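Local atomic coordinates of beta-Ala-His dipeptidase (Homo sapiens, PDB entry 3DLJ), a protein that hydrolyses Xaa-His dipeptides, above all carnosine and anserine, as a secreted zinc-dependent dipeptidase of the M20 metallopeptidase family. Residues A[133-138]-A[459-464]; A[19-24]-A[467-472]; A[238-243]-A[339-344]; A[225-230]-A[385-390]; A[278-283]-A[319-324]. All blocks are in the same frame, centred on the assembly; numbering follows the deposited sequence.

Contact 1: A[133-138]-A[459-464]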
# COMPACT_ATOMS: atom_id res chain seq x y z
N ASP A 133 8.90 17.58 -15.42
CA ASP A 133 9.37 18.42 -14.32
C ASP A 133 9.87 17.61 -13.10
O ASP A 133 9.34 17.73 -11.98
CB ASP A 133 8.27 19.42 -13.90
CG ASP A 133 7.68 20.20 -15.09
OD1 ASP A 133 8.46 20.74 -15.91
OD2 ASP A 133 6.42 20.27 -15.19
N GLY A 134 10.88 16.78 -13.33
CA GLY A 134 11.45 15.94 -12.28
C GLY A 134 10.54 14.86 -11.68
O GLY A 134 10.89 14.26 -10.67
N LYS A 135 9.37 14.61 -12.29
CA LYS A 135 8.44 13.57 -11.81
C LYS A 135 8.36 12.41 -12.81
O LYS A 135 8.15 12.63 -14.01
CB LYS A 135 7.05 14.15 -11.58
CG LYS A 135 7.00 15.31 -10.60
CD LYS A 135 5.68 16.03 -10.67
CE LYS A 135 5.73 17.15 -11.67
NZ LYS A 135 4.40 17.26 -12.33
N LEU A 136 8.51 11.19 -12.33
CA LEU A 136 8.54 10.01 -13.22
C LEU A 136 7.19 9.33 -13.18
O LEU A 136 6.88 8.64 -12.21
CB LEU A 136 9.65 9.03 -12.79
CG LEU A 136 11.05 9.63 -12.56
CD1 LEU A 136 12.03 8.67 -11.83
CD2 LEU A 136 11.62 10.09 -13.90
N TYR A 137 6.41 9.50 -14.24
CA TYR A 137 5.01 9.06 -14.27
C TYR A 137 4.86 7.67 -14.86
O TYR A 137 5.41 7.38 -15.92
CB TYR A 137 4.17 10.03 -15.11
CG TYR A 137 3.84 11.31 -14.39
CD1 TYR A 137 4.58 12.46 -14.58
CD2 TYR A 137 2.75 11.36 -13.52
CE1 TYR A 137 4.26 13.64 -13.90
CE2 TYR A 137 2.44 12.52 -12.84
CZ TYR A 137 3.17 13.65 -13.04
OH TYR A 137 2.82 14.78 -12.34
N GLY A 138 4.10 6.81 -14.18
CA GLY A 138 3.91 5.45 -14.64
C GLY A 138 3.33 4.60 -13.55
O GLY A 138 3.54 4.87 -12.35
N ASN A 459 -2.22 8.69 -13.22
CA ASN A 459 -1.07 9.61 -13.17
C ASN A 459 -0.22 9.46 -11.90
O ASN A 459 0.23 10.45 -11.31
CB ASN A 459 -1.53 11.05 -13.44
CG ASN A 459 -2.33 11.16 -14.74
OD1 ASN A 459 -1.83 10.80 -15.80
ND2 ASN A 459 -3.57 11.63 -14.66
N GLU A 460 -0.04 8.20 -11.48
CA GLU A 460 0.97 7.81 -10.49
C GLU A 460 2.37 8.22 -10.96
O GLU A 460 2.69 8.11 -12.12
CB GLU A 460 0.96 6.29 -10.30
CG GLU A 460 1.94 5.84 -9.22
CD GLU A 460 2.04 4.36 -9.05
OE1 GLU A 460 1.16 3.59 -9.55
OE2 GLU A 460 3.00 3.95 -8.35
N LYS A 461 3.20 8.67 -10.03
CA LYS A 461 4.60 9.03 -10.30
C LYS A 461 5.43 8.71 -9.06
O LYS A 461 4.88 8.51 -7.96
CB LYS A 461 4.73 10.53 -10.60
CG LYS A 461 4.14 11.37 -9.47
CD LYS A 461 4.80 12.68 -9.28
CE LYS A 461 4.20 13.45 -8.11
NZ LYS A 461 5.01 13.28 -6.87
N ILE A 462 6.75 8.69 -9.24
CA ILE A 462 7.67 8.94 -8.17
C ILE A 462 8.54 10.10 -8.63
O ILE A 462 8.87 10.19 -9.83
CB ILE A 462 8.51 7.68 -7.77
CG1 ILE A 462 9.22 7.92 -6.42
CG2 ILE A 462 9.50 7.25 -8.91
CD1 ILE A 462 9.93 6.74 -5.86
N ASN A 463 8.87 11.03 -7.72
CA ASN A 463 9.85 12.07 -8.05
C ASN A 463 11.25 11.50 -8.25
O ASN A 463 11.70 10.65 -7.48
CB ASN A 463 9.89 13.17 -6.97
CG ASN A 463 8.54 13.82 -6.75
OD1 ASN A 463 7.67 13.77 -7.61
ND2 ASN A 463 8.37 14.44 -5.59
N ARG A 464 11.96 11.97 -9.29
CA ARG A 464 13.36 11.57 -9.50
C ARG A 464 14.20 11.80 -8.24
O ARG A 464 15.03 10.96 -7.87
CB ARG A 464 13.98 12.32 -10.70
CG ARG A 464 15.46 12.02 -10.90
CD ARG A 464 16.14 12.95 -11.90
NE ARG A 464 15.93 12.51 -13.27
CZ ARG A 464 16.74 11.71 -13.96
NH1 ARG A 464 16.42 11.39 -15.20
NH2 ARG A 464 17.87 11.24 -13.43
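Tyr137 turns CG away from its own carbonyl carbon (chi1 -77°), whereas Lys461 across from it tucks CG between its backbone N and carbonyl carbon (chi1 55°); the two torsions lay the root of the lysine chain along the phenol ring. Lys461 CB sits over one face, 3.9 Å from the centroid of the Tyr137 ring, in a CH-pi contact, and at the ring edge Asn459 O comes to 3.4 Å from Tyr137 CE2. Beyond the ring, Lys461 CD packs on Lys135 CB at 3.5 Å. The two lysines thus meet through methylenes while their ammonium groups diverge: Lys135 NZ bonds Tyr137 OH, and Lys461 NZ reaches Asn463 OD1 (2.8 Å) from above the plane of the side-chain carbonyl. Asp452 and Asp453 also bridge to Lys461, probably offsetting the charge.

Backbone bonding is that of a regular antiparallel pairing. Leu136 N to Ile462 O (2.7 Å) and Ile462 N to Leu136 O (3.0 Å) make the hydrogen-bonded pair, flanked by Gly138 N to Glu460 O and Arg464 N to Gly134 O. Glu460 points its carboxylate at Arg139 and at the backbone N atoms of Thr142 and the zinc ligand Asp143, consistent with a second-shell role. Strand 135-137 lies between strands 130-132 and 461-463 in a three-stranded sheet, with Leu136 and Ile462 resting on helix 24-35 and Ile462 also on helix 141-160.

Contact 2: A[19-24]-A[467-472]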
# COMPACT_ATOMS: atom_id res chain seq x y z
N TYR A 19 28.71 7.52 -6.95
CA TYR A 19 28.24 6.48 -7.90
C TYR A 19 26.76 6.65 -8.24
O TYR A 19 26.37 6.71 -9.40
CB TYR A 19 28.53 5.06 -7.34
CG TYR A 19 28.21 3.92 -8.29
CD1 TYR A 19 29.20 3.31 -9.07
CD2 TYR A 19 26.90 3.46 -8.43
CE1 TYR A 19 28.89 2.25 -9.96
CE2 TYR A 19 26.58 2.45 -9.30
CZ TYR A 19 27.56 1.84 -10.06
OH TYR A 19 27.16 0.82 -10.91
N ILE A 20 25.93 6.75 -7.20
CA ILE A 20 24.48 6.95 -7.36
C ILE A 20 24.16 8.20 -8.21
O ILE A 20 23.35 8.12 -9.13
CB ILE A 20 23.74 6.92 -5.98
CG1 ILE A 20 23.83 5.53 -5.34
CG2 ILE A 20 22.29 7.31 -6.14
CD1 ILE A 20 23.66 5.47 -3.76
N ASP A 21 24.83 9.34 -7.95
CA ASP A 21 24.65 10.55 -8.78
C ASP A 21 25.09 10.39 -10.22
O ASP A 21 24.40 10.88 -11.11
CB ASP A 21 25.36 11.78 -8.19
CG ASP A 21 24.64 12.36 -6.97
OD1 ASP A 21 23.38 12.29 -6.84
OD2 ASP A 21 25.38 12.91 -6.14
N LEU A 22 26.23 9.75 -10.45
CA LEU A 22 26.68 9.42 -11.83
C LEU A 22 25.82 8.39 -12.57
O LEU A 22 25.72 8.44 -13.79
CB LEU A 22 28.13 8.92 -11.84
CG LEU A 22 29.25 9.93 -11.50
CD1 LEU A 22 30.57 9.23 -11.11
CD2 LEU A 22 29.45 10.94 -12.66
N HIS A 23 25.22 7.43 -11.86
CA HIS A 23 24.44 6.37 -12.55
C HIS A 23 22.95 6.58 -12.51
O HIS A 23 22.19 5.67 -12.84
CB HIS A 23 24.81 4.98 -12.01
CG HIS A 23 26.20 4.58 -12.37
ND1 HIS A 23 27.32 5.08 -11.72
CD2 HIS A 23 26.67 3.78 -13.36
CE1 HIS A 23 28.40 4.59 -12.28
NE2 HIS A 23 28.04 3.80 -13.28
N GLN A 24 22.53 7.78 -12.12
CA GLN A 24 21.10 8.06 -11.92
C GLN A 24 20.22 7.87 -13.17
O GLN A 24 19.07 7.42 -13.05
CB GLN A 24 20.87 9.44 -11.28
CG GLN A 24 21.21 10.64 -12.14
CD GLN A 24 20.94 11.95 -11.39
OE1 GLN A 24 19.80 12.39 -11.26
NE2 GLN A 24 21.99 12.55 -10.88
N TYR A 467 13.48 9.10 -5.66
CA TYR A 467 14.01 7.83 -6.14
C TYR A 467 15.54 7.74 -6.00
O TYR A 467 16.07 6.72 -5.59
CB TYR A 467 13.58 7.63 -7.60
CG TYR A 467 14.09 6.40 -8.31
CD1 TYR A 467 13.85 5.11 -7.80
CD2 TYR A 467 14.78 6.51 -9.53
CE1 TYR A 467 14.30 3.96 -8.47
CE2 TYR A 467 15.22 5.38 -10.21
CZ TYR A 467 14.97 4.09 -9.67
OH TYR A 467 15.42 2.94 -10.34
N ILE A 468 16.23 8.83 -6.36
CA ILE A 468 17.69 8.90 -6.33
C ILE A 468 18.25 9.17 -4.94
O ILE A 468 19.16 8.46 -4.50
CB ILE A 468 18.21 9.92 -7.36
CG1 ILE A 468 17.80 9.50 -8.77
CG2 ILE A 468 19.73 10.07 -7.26
CD1 ILE A 468 18.26 8.08 -9.19
N GLU A 469 17.70 10.17 -4.25
CA GLU A 469 18.08 10.45 -2.87
C GLU A 469 17.70 9.31 -1.93
O GLU A 469 18.39 9.09 -0.93
CB GLU A 469 17.46 11.76 -2.39
CG GLU A 469 18.04 13.01 -3.11
CD GLU A 469 19.59 13.15 -2.99
OE1 GLU A 469 20.29 13.21 -4.04
OE2 GLU A 469 20.10 13.19 -1.87
N GLY A 470 16.63 8.58 -2.27
CA GLY A 470 16.20 7.41 -1.51
C GLY A 470 17.13 6.23 -1.66
O GLY A 470 17.26 5.44 -0.74
N THR A 471 17.76 6.09 -2.82
CA THR A 471 18.84 5.15 -3.03
C THR A 471 20.01 5.41 -2.07
O THR A 471 20.56 4.46 -1.48
CB THR A 471 19.33 5.17 -4.52
OG1 THR A 471 18.20 5.02 -5.42
CG2 THR A 471 20.36 4.07 -4.79
N LYS A 472 20.37 6.68 -1.89
CA LYS A 472 21.38 7.09 -0.92
C LYS A 472 21.00 6.82 0.53
O LYS A 472 21.85 6.43 1.36
CB LYS A 472 21.70 8.57 -1.08
CG LYS A 472 22.44 8.87 -2.34
CD LYS A 472 22.11 10.26 -2.80
CE LYS A 472 22.95 10.66 -3.97
NZ LYS A 472 23.04 12.12 -3.95
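Ile20 and Gln24 face Ile468 where the end of helix 13-22 meets an early part of helix 464-482; the nearest CA atoms, those of Gln24 and Ile468, are 6.6 Å apart. Helix 13-22 ends at Leu22; His23, with phi/psi -101°/13°, breaks away from it, at the N-cap position before helix 24-35. His23 ND1 turns back to bond Tyr19 O and lies over the centre of the Tyr19 ring. Gln24 NE2 likewise bonds Asp21 O, in the carbonyl plane and on a lone pair.

Apolar branches fill the middle. Ile20 and Ile468 run antiparallel past one another, their CG2 methyls 3.9 Å apart, Ile20 CD1 rests on Thr471 CG2 at 3.7 Å, and Ile468 CD1 presses against Gln24 CB at 3.6 Å. The outer edge is ionic. Lys472, extended beyond CG, lays its CG against Ile20 CD1 and carries NZ to Asp21 OD1 (2.9 Å), on the syn side but out of the carboxylate plane, with a weak second bond to OD2. The same NZ also donates to Glu469 OE1 at 3.0 Å, in a second salt bridge. Were Lys472 replaced by an alanine, Asp21 and Glu469 would probably face each other without their shared cation. With OD1 of Asp21 and OE1 of Glu469 only 4.3 Å apart, the lysine probably offsets much of the repulsion between the two carboxylates, in a network that ties the N-terminal helix to the C-terminal one.

Contact 3: A[238-243]-A[339-344]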
# COMPACT_ATOMS: atom_id res chain seq x y z
N PHE A 238 -33.92 -4.84 -15.97
CA PHE A 238 -35.19 -4.45 -16.57
C PHE A 238 -35.02 -3.17 -17.40
O PHE A 238 -34.19 -2.31 -17.09
CB PHE A 238 -36.28 -4.17 -15.51
CG PHE A 238 -36.49 -5.29 -14.50
CD1 PHE A 238 -35.62 -5.46 -13.42
CD2 PHE A 238 -37.59 -6.13 -14.60
CE1 PHE A 238 -35.82 -6.47 -12.47
CE2 PHE A 238 -37.81 -7.12 -13.66
CZ PHE A 238 -36.91 -7.30 -12.60
N HIS A 239 -35.85 -3.05 -18.44
CA HIS A 239 -36.00 -1.81 -19.18
C HIS A 239 -36.69 -0.83 -18.21
O HIS A 239 -37.72 -1.15 -17.65
CB HIS A 239 -36.89 -2.05 -20.40
CG HIS A 239 -37.06 -0.85 -21.28
ND1 HIS A 239 -37.50 0.37 -20.82
CD2 HIS A 239 -36.90 -0.70 -22.62
CE1 HIS A 239 -37.57 1.23 -21.82
NE2 HIS A 239 -37.21 0.60 -22.92
N SER A 240 -36.12 0.35 -18.03
CA SER A 240 -36.58 1.22 -16.93
C SER A 240 -37.90 1.90 -17.21
O SER A 240 -38.51 2.47 -16.32
CB SER A 240 -35.50 2.22 -16.52
OG SER A 240 -35.54 3.36 -17.34
N GLY A 241 -38.35 1.84 -18.47
CA GLY A 241 -39.66 2.34 -18.85
C GLY A 241 -40.73 1.27 -18.89
O GLY A 241 -41.84 1.47 -18.38
N THR A 242 -40.41 0.14 -19.50
CA THR A 242 -41.34 -0.97 -19.62
C THR A 242 -41.70 -1.49 -18.24
O THR A 242 -42.84 -1.87 -18.02
CB THR A 242 -40.74 -2.08 -20.51
OG1 THR A 242 -40.44 -1.53 -21.79
CG2 THR A 242 -41.71 -3.24 -20.70
N PHE A 243 -40.74 -1.48 -17.31
CA PHE A 243 -40.99 -1.91 -15.93
C PHE A 243 -40.90 -0.79 -14.87
O PHE A 243 -40.89 -1.06 -13.68
CB PHE A 243 -40.07 -3.09 -15.56
CG PHE A 243 -40.35 -4.35 -16.34
CD1 PHE A 243 -39.72 -4.58 -17.56
CD2 PHE A 243 -41.24 -5.29 -15.85
CE1 PHE A 243 -39.98 -5.72 -18.29
CE2 PHE A 243 -41.52 -6.46 -16.59
CZ PHE A 243 -40.86 -6.68 -17.81
N THR A 339 -26.14 7.18 -21.49
CA THR A 339 -27.47 7.32 -20.94
C THR A 339 -28.31 6.04 -21.09
O THR A 339 -29.38 6.06 -21.71
CB THR A 339 -28.24 8.45 -21.70
OG1 THR A 339 -28.08 8.27 -23.11
CG2 THR A 339 -27.71 9.80 -21.33
N LYS A 340 -27.85 4.93 -20.50
CA LYS A 340 -28.60 3.67 -20.59
C LYS A 340 -29.81 3.74 -19.69
O LYS A 340 -29.68 4.15 -18.54
CB LYS A 340 -27.71 2.49 -20.22
CG LYS A 340 -28.34 1.10 -20.39
CD LYS A 340 -27.27 0.01 -20.33
CE LYS A 340 -27.87 -1.38 -20.50
NZ LYS A 340 -26.83 -2.40 -20.20
N THR A 341 -30.96 3.33 -20.22
CA THR A 341 -32.21 3.26 -19.48
C THR A 341 -32.52 1.83 -18.95
O THR A 341 -33.25 1.02 -19.58
CB THR A 341 -33.41 3.83 -20.30
OG1 THR A 341 -33.31 3.40 -21.66
CG2 THR A 341 -33.40 5.34 -20.30
N VAL A 342 -31.94 1.55 -17.78
CA VAL A 342 -31.89 0.20 -17.23
C VAL A 342 -32.17 0.25 -15.72
O VAL A 342 -31.70 1.14 -15.03
CB VAL A 342 -30.50 -0.49 -17.54
CG1 VAL A 342 -29.34 0.16 -16.77
CG2 VAL A 342 -30.56 -2.01 -17.29
N ILE A 343 -32.97 -0.68 -15.24
CA ILE A 343 -33.06 -0.98 -13.81
C ILE A 343 -32.20 -2.24 -13.57
O ILE A 343 -32.61 -3.33 -13.95
CB ILE A 343 -34.52 -1.31 -13.40
CG1 ILE A 343 -35.43 -0.09 -13.56
CG2 ILE A 343 -34.59 -1.88 -11.98
CD1 ILE A 343 -36.90 -0.48 -13.67
N PRO A 344 -31.00 -2.08 -12.99
CA PRO A 344 -30.12 -3.22 -12.62
C PRO A 344 -30.85 -4.23 -11.74
O PRO A 344 -31.55 -3.84 -10.82
CB PRO A 344 -28.99 -2.54 -11.82
CG PRO A 344 -28.96 -1.14 -12.35
CD PRO A 344 -30.37 -0.78 -12.67
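Phe238 turns the edge of its ring to Ile343, whose O lies near the ring plane, 3.7 Å from Phe238 CD1. Phe243 CD1 is also at this ring's edge, while Phe238 CD2 stands over a face of the Phe243 ring; Arg234 adds a cation-pi contact to Phe238. The motif is a minimal antiparallel ladder of strands 238-239 and 342-343, separate from the larger sheet that strand 216-232 helps to build and probably a peripheral part of the same M20 lid domain. Phe238 and Ile343 form its hydrogen-bonded pair, N to O and O to N at 2.8 Å each, both close to straight. Their side chains leave on one face, where the CB atoms meet at 4.0 Å. The rest of the Ile343 side chain runs along residues 240-243: CG1 touches Ser240 CB at 3.8 Å, and CD1 reaches Ser240 CA. Ser240 N also makes a weak bond to Thr341 O. His239 has Thr242 OG1 over one face, and in its ring plane ND1 accepts Gly241 N at 2.9 Å.

Contact 4: A[225-230]-A[385-390]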
# COMPACT_ATOMS: atom_id res chain seq x y z
N SER A 225 -11.69 -2.73 7.20
CA SER A 225 -12.75 -3.68 7.01
C SER A 225 -13.49 -3.34 5.70
O SER A 225 -14.04 -2.25 5.55
CB SER A 225 -13.67 -3.72 8.23
OG SER A 225 -14.11 -2.42 8.55
N TYR A 226 -13.43 -4.25 4.75
CA TYR A 226 -14.04 -4.05 3.46
C TYR A 226 -15.39 -4.78 3.39
O TYR A 226 -15.47 -5.98 3.64
CB TYR A 226 -13.08 -4.55 2.36
CG TYR A 226 -13.28 -3.81 1.04
CD1 TYR A 226 -12.49 -2.71 0.69
CD2 TYR A 226 -14.31 -4.20 0.16
CE1 TYR A 226 -12.69 -2.03 -0.51
CE2 TYR A 226 -14.52 -3.53 -1.03
CZ TYR A 226 -13.72 -2.45 -1.36
OH TYR A 226 -13.96 -1.84 -2.55
N PHE A 227 -16.45 -4.03 3.07
CA PHE A 227 -17.80 -4.57 3.00
C PHE A 227 -18.33 -4.58 1.57
O PHE A 227 -18.05 -3.69 0.77
CB PHE A 227 -18.76 -3.80 3.92
CG PHE A 227 -18.47 -3.99 5.39
CD1 PHE A 227 -17.55 -3.19 6.05
CD2 PHE A 227 -19.12 -4.99 6.11
CE1 PHE A 227 -17.27 -3.38 7.39
CE2 PHE A 227 -18.84 -5.18 7.46
CZ PHE A 227 -17.91 -4.38 8.10
N MET A 228 -19.04 -5.64 1.24
CA MET A 228 -19.79 -5.74 0.02
C MET A 228 -21.23 -5.89 0.42
O MET A 228 -21.55 -6.71 1.28
CB MET A 228 -19.32 -6.96 -0.76
CG MET A 228 -17.85 -6.82 -1.21
SD MET A 228 -17.50 -8.08 -2.46
CE MET A 228 -15.81 -7.65 -2.81
N VAL A 229 -22.12 -5.09 -0.18
CA VAL A 229 -23.54 -5.16 0.12
C VAL A 229 -24.30 -5.47 -1.16
O VAL A 229 -24.49 -4.58 -2.00
CB VAL A 229 -24.07 -3.82 0.72
CG1 VAL A 229 -25.58 -3.93 1.11
CG2 VAL A 229 -23.24 -3.37 1.89
N GLU A 230 -24.74 -6.72 -1.30
CA GLU A 230 -25.51 -7.15 -2.45
C GLU A 230 -27.01 -6.97 -2.22
O GLU A 230 -27.57 -7.42 -1.22
CB GLU A 230 -25.16 -8.59 -2.81
CG GLU A 230 -25.75 -9.07 -4.15
CD GLU A 230 -25.63 -10.60 -4.34
OE1 GLU A 230 -26.26 -11.36 -3.60
OE2 GLU A 230 -24.90 -11.03 -5.25
N MET A 385 -31.00 -8.99 0.68
CA MET A 385 -29.74 -8.33 0.92
C MET A 385 -28.73 -9.28 1.54
O MET A 385 -29.03 -9.98 2.50
CB MET A 385 -29.89 -7.10 1.78
CG MET A 385 -28.55 -6.43 2.08
SD MET A 385 -28.69 -5.27 3.43
CE MET A 385 -28.98 -6.36 4.81
N VAL A 386 -27.53 -9.29 0.99
CA VAL A 386 -26.41 -9.97 1.62
C VAL A 386 -25.25 -9.00 1.91
O VAL A 386 -24.67 -8.40 1.00
CB VAL A 386 -25.90 -11.14 0.75
CG1 VAL A 386 -24.80 -11.92 1.49
CG2 VAL A 386 -27.06 -12.06 0.37
N VAL A 387 -24.93 -8.85 3.19
CA VAL A 387 -23.73 -8.16 3.62
C VAL A 387 -22.61 -9.17 3.79
O VAL A 387 -22.80 -10.21 4.41
CB VAL A 387 -23.93 -7.45 4.99
CG1 VAL A 387 -22.67 -6.69 5.37
CG2 VAL A 387 -25.11 -6.51 4.94
N SER A 388 -21.43 -8.87 3.24
CA SER A 388 -20.25 -9.65 3.59
C SER A 388 -19.02 -8.80 3.80
O SER A 388 -18.69 -7.92 3.00
CB SER A 388 -20.01 -10.81 2.62
OG SER A 388 -19.66 -10.38 1.34
N MET A 389 -18.36 -9.02 4.93
CA MET A 389 -17.07 -8.41 5.19
C MET A 389 -15.99 -9.33 4.63
O MET A 389 -15.77 -10.43 5.12
CB MET A 389 -16.86 -8.13 6.67
CG MET A 389 -15.68 -7.22 6.92
SD MET A 389 -15.26 -7.12 8.65
CE MET A 389 -14.46 -8.71 8.87
N THR A 390 -15.35 -8.86 3.58
CA THR A 390 -14.49 -9.71 2.77
C THR A 390 -13.07 -9.58 3.26
O THR A 390 -12.24 -10.45 3.01
CB THR A 390 -14.62 -9.36 1.26
OG1 THR A 390 -14.61 -7.93 1.08
CG2 THR A 390 -15.97 -9.89 0.69
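Phe227 and Met389 form a Met-aromatic pair on one face of an antiparallel ladder between strands 216-232 and 384-397, part of a mixed sheet, probably that of the M20 lid domain. Met389 CG lies over the Phe227 ring, 3.9 Å from its centroid, with Met389 SD oblique to that centroid at 4.6 Å. Met389 holds CG opposite its own backbone N (chi1 -167°), which carries the chain across the ring. Val387 CG1 meets the ring's edge, 4.0 Å from Phe227 CD2. On the same face Val229 CG1 touches Met385 CG. An alanine at Phe227 is likely to leave the Met389 chain without the ring it lies on, free to turn. Backbone bonds fix the register, pairing Met228 with Ser388 and Glu230 with Val386. Farther out, Phe351 of strand 346-355 meets the Phe227 ring, and helix 361-377 packs against Phe227 and Met389 through Val368 and Val361. At the Tyr226 end, Tyr226 O takes two donors from Thr390, N at 2.9 Å and, weakly, OG1 at 3.3 Å.

Contact 5: A[278-283]-A[319-324]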
# COMPACT_ATOMS: atom_id res chain seq x y z
N VAL A 278 -9.60 4.46 21.27
CA VAL A 278 -8.93 4.95 22.50
C VAL A 278 -9.19 6.45 22.71
O VAL A 278 -9.19 7.22 21.73
CB VAL A 278 -7.40 4.66 22.60
CG1 VAL A 278 -7.15 3.17 22.67
CG2 VAL A 278 -6.64 5.28 21.47
N PRO A 279 -9.40 6.86 23.98
CA PRO A 279 -9.64 8.27 24.27
C PRO A 279 -8.43 9.13 23.90
O PRO A 279 -7.30 8.73 24.17
CB PRO A 279 -9.85 8.30 25.80
CG PRO A 279 -10.17 6.91 26.18
CD PRO A 279 -9.42 6.04 25.20
N LEU A 280 -8.68 10.26 23.26
CA LEU A 280 -7.66 11.26 23.03
C LEU A 280 -7.18 11.84 24.35
O LEU A 280 -8.01 12.25 25.19
CB LEU A 280 -8.19 12.38 22.12
CG LEU A 280 -7.19 13.42 21.63
CD1 LEU A 280 -5.96 12.78 21.00
CD2 LEU A 280 -7.87 14.39 20.66
N THR A 281 -5.85 11.85 24.56
CA THR A 281 -5.23 12.43 25.77
C THR A 281 -4.39 13.65 25.42
O THR A 281 -4.04 13.88 24.27
CB THR A 281 -4.31 11.42 26.54
OG1 THR A 281 -3.24 10.95 25.71
CG2 THR A 281 -5.11 10.22 27.06
N GLU A 282 -4.11 14.46 26.44
CA GLU A 282 -3.13 15.56 26.39
C GLU A 282 -1.77 15.17 25.77
O GLU A 282 -1.27 15.88 24.90
CB GLU A 282 -2.94 16.09 27.82
CG GLU A 282 -1.54 16.58 28.19
CD GLU A 282 -1.22 17.97 27.64
OE1 GLU A 282 -0.37 18.66 28.26
OE2 GLU A 282 -1.82 18.36 26.61
N GLU A 283 -1.20 14.07 26.24
CA GLU A 283 0.06 13.52 25.75
C GLU A 283 -0.00 13.31 24.24
O GLU A 283 0.90 13.74 23.50
CB GLU A 283 0.32 12.16 26.40
CG GLU A 283 1.71 12.03 26.96
CD GLU A 283 2.46 10.83 26.41
OE1 GLU A 283 2.13 10.36 25.28
OE2 GLU A 283 3.40 10.36 27.09
N LEU A 319 -6.78 11.03 9.92
CA LEU A 319 -6.02 10.12 9.09
C LEU A 319 -5.41 8.94 9.86
O LEU A 319 -5.34 7.81 9.34
CB LEU A 319 -4.87 10.90 8.43
CG LEU A 319 -5.15 11.86 7.29
CD1 LEU A 319 -3.84 12.33 6.65
CD2 LEU A 319 -6.07 11.18 6.23
N TRP A 320 -4.96 9.19 11.08
CA TRP A 320 -4.13 8.22 11.78
C TRP A 320 -4.78 7.47 12.93
O TRP A 320 -4.44 6.31 13.18
CB TRP A 320 -2.85 8.88 12.29
CG TRP A 320 -1.95 9.47 11.24
CD1 TRP A 320 -2.02 9.29 9.87
CD2 TRP A 320 -0.83 10.33 11.47
NE1 TRP A 320 -1.02 9.99 9.25
CE2 TRP A 320 -0.28 10.64 10.21
CE3 TRP A 320 -0.23 10.86 12.64
CZ2 TRP A 320 0.85 11.46 10.07
CZ3 TRP A 320 0.88 11.68 12.51
CH2 TRP A 320 1.40 11.98 11.23
N ARG A 321 -5.68 8.12 13.64
CA ARG A 321 -6.14 7.61 14.94
C ARG A 321 -7.66 7.68 15.16
O ARG A 321 -8.16 7.29 16.22
CB ARG A 321 -5.33 8.24 16.09
CG ARG A 321 -5.52 9.75 16.31
CD ARG A 321 -6.74 10.04 17.22
NE ARG A 321 -6.55 9.53 18.58
CZ ARG A 321 -7.53 9.10 19.39
NH1 ARG A 321 -8.79 9.08 18.97
NH2 ARG A 321 -7.25 8.67 20.61
N TYR A 322 -8.37 8.17 14.16
CA TYR A 322 -9.83 8.05 14.12
C TYR A 322 -10.24 7.12 12.96
O TYR A 322 -9.57 7.07 11.94
CB TYR A 322 -10.50 9.41 13.97
CG TYR A 322 -10.43 10.31 15.20
CD1 TYR A 322 -9.70 11.49 15.17
CD2 TYR A 322 -11.13 10.00 16.37
CE1 TYR A 322 -9.64 12.34 16.26
CE2 TYR A 322 -11.08 10.84 17.46
CZ TYR A 322 -10.33 12.01 17.40
OH TYR A 322 -10.26 12.88 18.48
N PRO A 323 -11.34 6.36 13.14
CA PRO A 323 -11.81 5.52 12.04
C PRO A 323 -12.38 6.39 10.91
O PRO A 323 -12.72 7.55 11.13
CB PRO A 323 -12.90 4.67 12.69
CG PRO A 323 -13.39 5.48 13.80
CD PRO A 323 -12.21 6.23 14.32
N SER A 324 -12.45 5.85 9.70
CA SER A 324 -12.99 6.60 8.59
C SER A 324 -13.78 5.65 7.71
O SER A 324 -13.48 4.44 7.67
CB SER A 324 -11.85 7.28 7.80
OG SER A 324 -11.12 6.33 7.05
O HOH W 1 -11.36 9.16 20.88
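Arg321 reaches across to Val278 with its guanidinium edge on, and NH2 bonds Val278 O at 2.7 Å. The donor stands 48° above the carbonyl plane, so the bond lies off the lone pairs. NH1 adds a weak bond to the same oxygen, and a water bridges the same two groups, donating to Val278 O at 3.0 Å while accepting from Arg321 NH1 at 3.2 Å. Three donors therefore converge on one main-chain carbonyl. Leu280 crosses the arginine at about a right angle and covers one face of its guanidinium, CD1 lying 4.1 Å from Arg321 NE. Leu280 CD2, the other methyl, touches Tyr322 OH at 3.6 Å. The bends at chi2 and chi3 of the arginine bring Arg321 CD over one face of the Tyr322 ring. Arg321 NE makes a salt bridge to Glu284, and Tyr322 stacks on His318. Such a surface contact, an arginine bonding a main-chain carbonyl, joins the loop before helix 282-289 to the turn from helix 312-320 into strand 324-331.

Overall arrangement
Contacts 1 and 2 form one neighbourhood: their centres are 16 Å apart, strand 461-463 runs directly into helix 464-482, and Arg464 NH2 probably bonds Gln24 OE1 at 3.1 Å. Contact 1 is also nearest the catalytic centre, the Glu460 side chain lying about 7 Å from a bound zinc ion; the side chain of Tyr226 in contact 4 is about 13 Å from a bound zinc ion. Contacts 3, 4 and 5 all fall within the chain loop that contact 1 closes. Contact 4 sits beyond the chain's centre, its centre 36 Å from that of contact 1 and 26 Å from those of contacts 3 and 5. Nearest atoms of contacts 4 and 5 are about 7 Å apart, while contact 3 lies farthest out.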